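Local structure of serine proteinase inhibitor A (Sagittaria sagittifolia, 3E8L) at residues Y85-S90 with T99-G104; G110-Q115 with G160-N165. The protein probably inhibits trypsin and chymotrypsin at the same time through two separate reactive sites, and kallikrein weakly, as a Kunitz-type inhibitor. The protein carries 2 engineered substitutions. All blocks are in the same frame, centred on the assembly; numbering follows the deposited sequence.

Interaction 1: Y85-S90 with T99-G104. With SO4 (sulfate ion), chain I.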
loop_
_atom_site.group_PDB
_atom_site.type_symbol
_atom_site.label_atom_id
_atom_site.label_comp_id
_atom_site.label_asym_id
_atom_site.label_seq_id
_atom_site.Cartn_x
_atom_site.Cartn_y
_atom_site.Cartn_z
ATOM N N TYR A 85 -1.739 1.032 8.535
ATOM C CA TYR A 85 -2.753 0.397 7.719
ATOM C C TYR A 85 -2.902 1.028 6.357
ATOM O O TYR A 85 -2.658 2.228 6.174
ATOM C CB TYR A 85 -4.085 0.429 8.443
ATOM C CG TYR A 85 -3.971 -0.186 9.795
ATOM C CD1 TYR A 85 -3.889 -1.570 9.942
ATOM C CD2 TYR A 85 -3.915 0.609 10.929
ATOM C CE1 TYR A 85 -3.768 -2.146 11.202
ATOM C CE2 TYR A 85 -3.786 0.051 12.184
ATOM C CZ TYR A 85 -3.711 -1.321 12.320
ATOM O OH TYR A 85 -3.591 -1.856 13.577
ATOM N N LYS A 86 -3.300 0.191 5.403
ATOM C CA LYS A 86 -3.716 0.627 4.078
ATOM C C LYS A 86 -5.146 1.159 4.202
ATOM O O LYS A 86 -6.009 0.482 4.774
ATOM C CB LYS A 86 -3.653 -0.579 3.149
ATOM C CG LYS A 86 -4.081 -0.373 1.699
ATOM C CD LYS A 86 -3.505 -1.559 0.895
ATOM C CE LYS A 86 -4.335 -1.926 -0.318
ATOM N NZ LYS A 86 -4.108 -3.349 -0.704
ATOM N N PHE A 87 -5.378 2.374 3.705
ATOM C CA PHE A 87 -6.717 2.993 3.668
ATOM C C PHE A 87 -7.268 2.866 2.251
ATOM O O PHE A 87 -6.576 3.204 1.300
ATOM C CB PHE A 87 -6.624 4.478 4.032
ATOM C CG PHE A 87 -6.473 4.756 5.512
ATOM C CD1 PHE A 87 -5.828 3.851 6.364
ATOM C CD2 PHE A 87 -6.953 5.958 6.049
ATOM C CE1 PHE A 87 -5.684 4.137 7.729
ATOM C CE2 PHE A 87 -6.805 6.245 7.396
ATOM C CZ PHE A 87 -6.181 5.341 8.237
ATOM N N SER A 88 -8.504 2.398 2.103
ATOM C CA SER A 88 -9.082 2.193 0.776
ATOM C C SER A 88 -10.541 2.613 0.761
ATOM O O SER A 88 -11.350 2.136 1.556
ATOM C CB SER A 88 -8.952 0.734 0.350
ATOM O OG SER A 88 -7.593 0.373 0.112
ATOM N N PHE A 89 -10.872 3.527 -0.130
ATOM C CA PHE A 89 -12.237 3.929 -0.295
ATOM C C PHE A 89 -13.082 2.811 -0.895
ATOM O O PHE A 89 -12.634 2.071 -1.767
ATOM C CB PHE A 89 -12.325 5.152 -1.204
ATOM C CG PHE A 89 -11.945 6.449 -0.534
ATOM C CD1 PHE A 89 -12.578 6.860 0.645
ATOM C CD2 PHE A 89 -10.987 7.271 -1.104
ATOM C CE1 PHE A 89 -12.230 8.082 1.259
ATOM C CE2 PHE A 89 -10.637 8.486 -0.515
ATOM C CZ PHE A 89 -11.257 8.901 0.661
ATOM N N SER A 90 -14.317 2.697 -0.417
ATOM C CA SER A 90 -15.266 1.759 -0.994
ATOM C C SER A 90 -16.122 2.579 -1.923
ATOM O O SER A 90 -17.040 3.283 -1.492
ATOM C CB SER A 90 -16.118 1.110 0.095
ATOM O OG SER A 90 -16.896 0.062 -0.441
ATOM N N THR A 99 -8.164 1.946 -5.030
ATOM C CA THR A 99 -8.677 3.087 -4.302
ATOM C C THR A 99 -7.851 3.319 -3.015
ATOM O O THR A 99 -8.297 4.017 -2.094
ATOM C CB THR A 99 -10.191 2.889 -3.935
ATOM O OG1 THR A 99 -10.322 1.754 -3.075
ATOM C CG2 THR A 99 -11.051 2.679 -5.164
ATOM N N ALA A 100 -6.662 2.724 -2.941
ATOM C CA ALA A 100 -5.822 2.862 -1.748
ATOM C C ALA A 100 -5.254 4.286 -1.664
ATOM O O ALA A 100 -4.990 4.919 -2.690
ATOM C CB ALA A 100 -4.719 1.828 -1.756
ATOM N N TRP A 101 -5.089 4.789 -0.452
ATOM C CA TRP A 101 -4.537 6.113 -0.240
ATOM C C TRP A 101 -3.047 6.080 -0.418
ATOM O O TRP A 101 -2.418 5.054 -0.150
ATOM C CB TRP A 101 -4.797 6.573 1.193
ATOM C CG TRP A 101 -6.182 6.939 1.515
ATOM C CD1 TRP A 101 -7.319 6.539 0.867
ATOM C CD2 TRP A 101 -6.611 7.759 2.613
ATOM N NE1 TRP A 101 -8.430 7.090 1.481
ATOM C CE2 TRP A 101 -8.016 7.832 2.559
ATOM C CE3 TRP A 101 -5.943 8.452 3.620
ATOM C CZ2 TRP A 101 -8.753 8.566 3.476
ATOM C CZ3 TRP A 101 -6.682 9.167 4.533
ATOM C CH2 TRP A 101 -8.066 9.227 4.453
ATOM N N SER A 102 -2.455 7.203 -0.837
ATOM C CA SER A 102 -1.002 7.350 -0.660
ATOM C C SER A 102 -0.452 8.767 -0.615
ATOM O O SER A 102 -1.146 9.725 -0.953
ATOM C CB SER A 102 -0.214 6.476 -1.650
ATOM O OG SER A 102 -0.478 6.835 -2.959
ATOM N N ILE A 103 0.791 8.880 -0.154
ATOM C CA ILE A 103 1.503 10.131 -0.130
ATOM C C ILE A 103 1.867 10.501 -1.551
ATOM O O ILE A 103 2.559 9.775 -2.248
ATOM C CB ILE A 103 2.785 10.034 0.685
ATOM C CG1 ILE A 103 2.506 9.370 2.024
ATOM C CG2 ILE A 103 3.363 11.429 0.907
ATOM C CD1 ILE A 103 3.731 8.873 2.694
ATOM N N GLY A 104 1.396 11.643 -1.983
ATOM C CA GLY A 104 1.650 12.060 -3.340
ATOM C C GLY A 104 2.880 12.925 -3.453
ATOM O O GLY A 104 3.306 13.565 -2.480
HETATM S S SO4 I . -1.965 -5.144 2.148
HETATM O O1 SO4 I . -1.719 -4.919 0.721
HETATM O O2 SO4 I . -3.248 -5.818 2.338
HETATM O O3 SO4 I . -0.874 -5.931 2.729
HETATM O O4 SO4 I . -2.034 -3.864 2.844
#
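The backbones of F87-F89 and T99-W101 meet at a single bridge, S88 with A100, where strand 85-89 of this beta-trefoil turns away from strand 101-103 with 121° between their directions. On one side of the bridge W101 N donates to F87 O at 2.8 Å; on the other, F89 N reaches T99 O over a longer 3.3 Å. F89 O is taken by a side chain: T99 OG1 donates to it at 2.7 Å, in the carbonyl plane and on a lone pair. That reach follows from the T99 hydroxyl standing between the backbone N and the carbonyl carbon (chi1 62°).

W101 meets two phenylalanines, F87 over a face of the indole and F89 beside its pyrrole NE1. CB of F87 sits over the five-membered ring, a CH-pi contact 3.6 Å from its centroid, while the F87 ring turns its edge to the face of the six-membered ring with the planes at 59°. From F89 comes a ring face instead, with W101 NE1 lying over it 3.3 Å from F89 CE2. With an alanine at W101, the F87 edge and the F89 face are likely to lose their common partner, with a gap opening between them. F131 adds an edge-to-face ring to W101, and F69 one to F87, which sets the cluster in the trefoil interior.

K86 leaves the strand on the side away from F87: its extended chain passes A100 CB, and K86 NZ donates to sulfate O1 at 3.2 Å.

Interaction 2: G110-Q115 with G160-N165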
loop_
_atom_site.group_PDB
_atom_site.type_symbol
_atom_site.label_atom_id
_atom_site.label_comp_id
_atom_site.label_asym_id
_atom_site.label_seq_id
_atom_site.Cartn_x
_atom_site.Cartn_y
_atom_site.Cartn_z
ATOM N N GLY A 110 -3.386 26.047 -6.540
ATOM C CA GLY A 110 -4.096 27.095 -5.817
ATOM C C GLY A 110 -3.110 28.015 -5.123
ATOM O O GLY A 110 -3.448 28.669 -4.140
ATOM N N GLY A 111 -1.890 28.083 -5.646
ATOM C CA GLY A 111 -0.839 28.845 -5.001
ATOM C C GLY A 111 -0.334 28.127 -3.756
ATOM O O GLY A 111 0.332 28.725 -2.937
ATOM N N ILE A 112 -0.672 26.847 -3.618
ATOM C CA ILE A 112 -0.220 26.043 -2.495
ATOM C C ILE A 112 0.763 24.956 -2.960
ATOM O O ILE A 112 0.485 24.219 -3.914
ATOM C CB ILE A 112 -1.412 25.402 -1.715
ATOM C CG1 ILE A 112 -2.438 26.457 -1.281
ATOM C CG2 ILE A 112 -0.917 24.642 -0.504
ATOM C CD1 ILE A 112 -2.067 27.300 -0.072
ATOM N N SER A 113 1.920 24.889 -2.303
ATOM C CA SER A 113 2.856 23.800 -2.519
ATOM C C SER A 113 2.737 22.806 -1.384
ATOM O O SER A 113 2.907 23.166 -0.207
ATOM C CB SER A 113 4.285 24.303 -2.640
ATOM O OG SER A 113 4.409 25.093 -3.810
ATOM N N PHE A 114 2.424 21.561 -1.737
ATOM C CA PHE A 114 2.324 20.495 -0.764
ATOM C C PHE A 114 2.449 19.113 -1.398
ATOM O O PHE A 114 2.389 18.963 -2.619
ATOM C CB PHE A 114 1.013 20.611 0.021
ATOM C CG PHE A 114 -0.242 20.335 -0.793
ATOM C CD1 PHE A 114 -1.236 19.494 -0.282
ATOM C CD2 PHE A 114 -0.444 20.921 -2.046
ATOM C CE1 PHE A 114 -2.402 19.243 -0.994
ATOM C CE2 PHE A 114 -1.605 20.672 -2.773
ATOM C CZ PHE A 114 -2.592 19.826 -2.237
ATOM N N GLN A 115 2.651 18.118 -0.538
ATOM C CA GLN A 115 2.488 16.727 -0.906
ATOM C C GLN A 115 1.068 16.306 -0.535
ATOM O O GLN A 115 0.769 16.137 0.642
ATOM C CB GLN A 115 3.495 15.853 -0.166
ATOM C CG GLN A 115 4.933 16.159 -0.465
ATOM C CD GLN A 115 5.846 15.226 0.279
ATOM O OE1 GLN A 115 6.393 15.584 1.326
ATOM N NE2 GLN A 115 5.965 13.991 -0.216
ATOM N N GLY A 160 -2.025 16.887 7.611
ATOM C CA GLY A 160 -2.834 18.072 7.913
ATOM C C GLY A 160 -3.628 18.577 6.715
ATOM O O GLY A 160 -3.627 17.960 5.651
ATOM N N SER A 161 -4.297 19.710 6.883
ATOM C CA SER A 161 -5.179 20.222 5.841
ATOM C C SER A 161 -4.626 21.465 5.124
ATOM O O SER A 161 -3.935 22.300 5.742
ATOM C CB SER A 161 -6.539 20.553 6.448
ATOM O OG SER A 161 -6.416 21.654 7.325
ATOM N N PHE A 162 -4.955 21.582 3.834
ATOM C CA PHE A 162 -4.606 22.746 3.018
ATOM C C PHE A 162 -5.827 23.352 2.312
ATOM O O PHE A 162 -6.555 22.643 1.619
ATOM C CB PHE A 162 -3.578 22.354 1.947
ATOM C CG PHE A 162 -2.274 21.874 2.495
ATOM C CD1 PHE A 162 -1.218 22.761 2.669
ATOM C CD2 PHE A 162 -2.085 20.531 2.815
ATOM C CE1 PHE A 162 0.020 22.323 3.174
ATOM C CE2 PHE A 162 -0.859 20.088 3.320
ATOM C CZ PHE A 162 0.203 20.995 3.494
ATOM N N ASN A 163 -6.042 24.655 2.464
ATOM C CA ASN A 163 -7.120 25.344 1.733
ATOM C C ASN A 163 -6.652 25.622 0.308
ATOM O O ASN A 163 -5.866 26.538 0.066
ATOM C CB ASN A 163 -7.578 26.632 2.447
ATOM C CG ASN A 163 -8.756 27.343 1.734
ATOM O OD1 ASN A 163 -9.606 27.962 2.387
ATOM N ND2 ASN A 163 -8.793 27.279 0.406
ATOM N N VAL A 164 -7.147 24.813 -0.626
ATOM C CA VAL A 164 -6.759 24.888 -2.028
ATOM C C VAL A 164 -7.975 25.271 -2.877
ATOM O O VAL A 164 -8.892 24.468 -3.043
ATOM C CB VAL A 164 -6.226 23.541 -2.497
ATOM C CG1 VAL A 164 -5.801 23.611 -3.938
ATOM C CG2 VAL A 164 -5.060 23.119 -1.638
ATOM N N ASN A 165 -7.979 26.490 -3.412
ATOM C CA ASN A 165 -9.133 27.013 -4.163
ATOM C C ASN A 165 -10.447 26.730 -3.426
ATOM O O ASN A 165 -11.344 26.100 -3.980
ATOM C CB ASN A 165 -9.211 26.403 -5.580
ATOM C CG ASN A 165 -7.986 26.699 -6.434
ATOM O OD1 ASN A 165 -7.404 25.785 -7.040
ATOM N ND2 ASN A 165 -7.585 27.968 -6.488
HETATM O O HOH W 1 -5.928 28.581 -2.973
#
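G110 O and N165 N are joined through one water, which donates to G110 O at 2.7 Å and accepts from N165 N at 3.0 Å. This bridge lies at the outer end of a contact between two parts of the beta-trefoil, the turn leading into strand 113-119 and the end of strand 159-164, whose touching parts run about 160° apart. No direct backbone bond joins them, so apart from the water they meet through side chains and van der Waals contact. G110 comes close to V164 and N165: with a positive phi, and with V164 CG1 and N165 N crowding the place a CB would take, a side chain there would probably clash.

Further in, F114 and F162 form the aromatic part of the packing. The two side chains run past one another, pointing opposite ways, and F114 CB lies over the F162 ring, 3.7 Å from its centroid. With F114 CG between its backbone N and carbonyl carbon (chi1 68°), F114 CD1 comes over that face as well, 3.4 Å from F162 CD2, and the two ring planes stand at 47°. The far end of the ring is directed to V164, where F114 CZ reaches V164 CG2. L169 on the neighbouring strand 167-172 touches both F114 and V164, bringing the hairpin partner of strand 159-164 into the same apolar patch.

I112 fills the space nearer the water. Its CG1 lies 3.7 Å from N163 O, a plain packing contact, and its other branch, CG2, meets F162 CD1 at 3.7 Å.

From the N terminus, strand 84-89 leads through a short excursion that includes strand 92-94 and returns at T99-G104, where interaction 1 closes a loop with eight residues between its segments. Only then does the chain enter G110-Q115, and interaction 2 closes a much longer loop, 44 residues, at G160-N165. The two closures therefore follow in series and do not cross. Their centres lie about 19 Å apart, interaction 1 close to the centre of the molecule and interaction 2 nearer its periphery. Strands 101-103 and 113-119 are antiparallel neighbours in one sheet, and I103 and G104 pack against Q115. Through that sheet, strands 84-89 and 159-164, from two other sheets, are tied together.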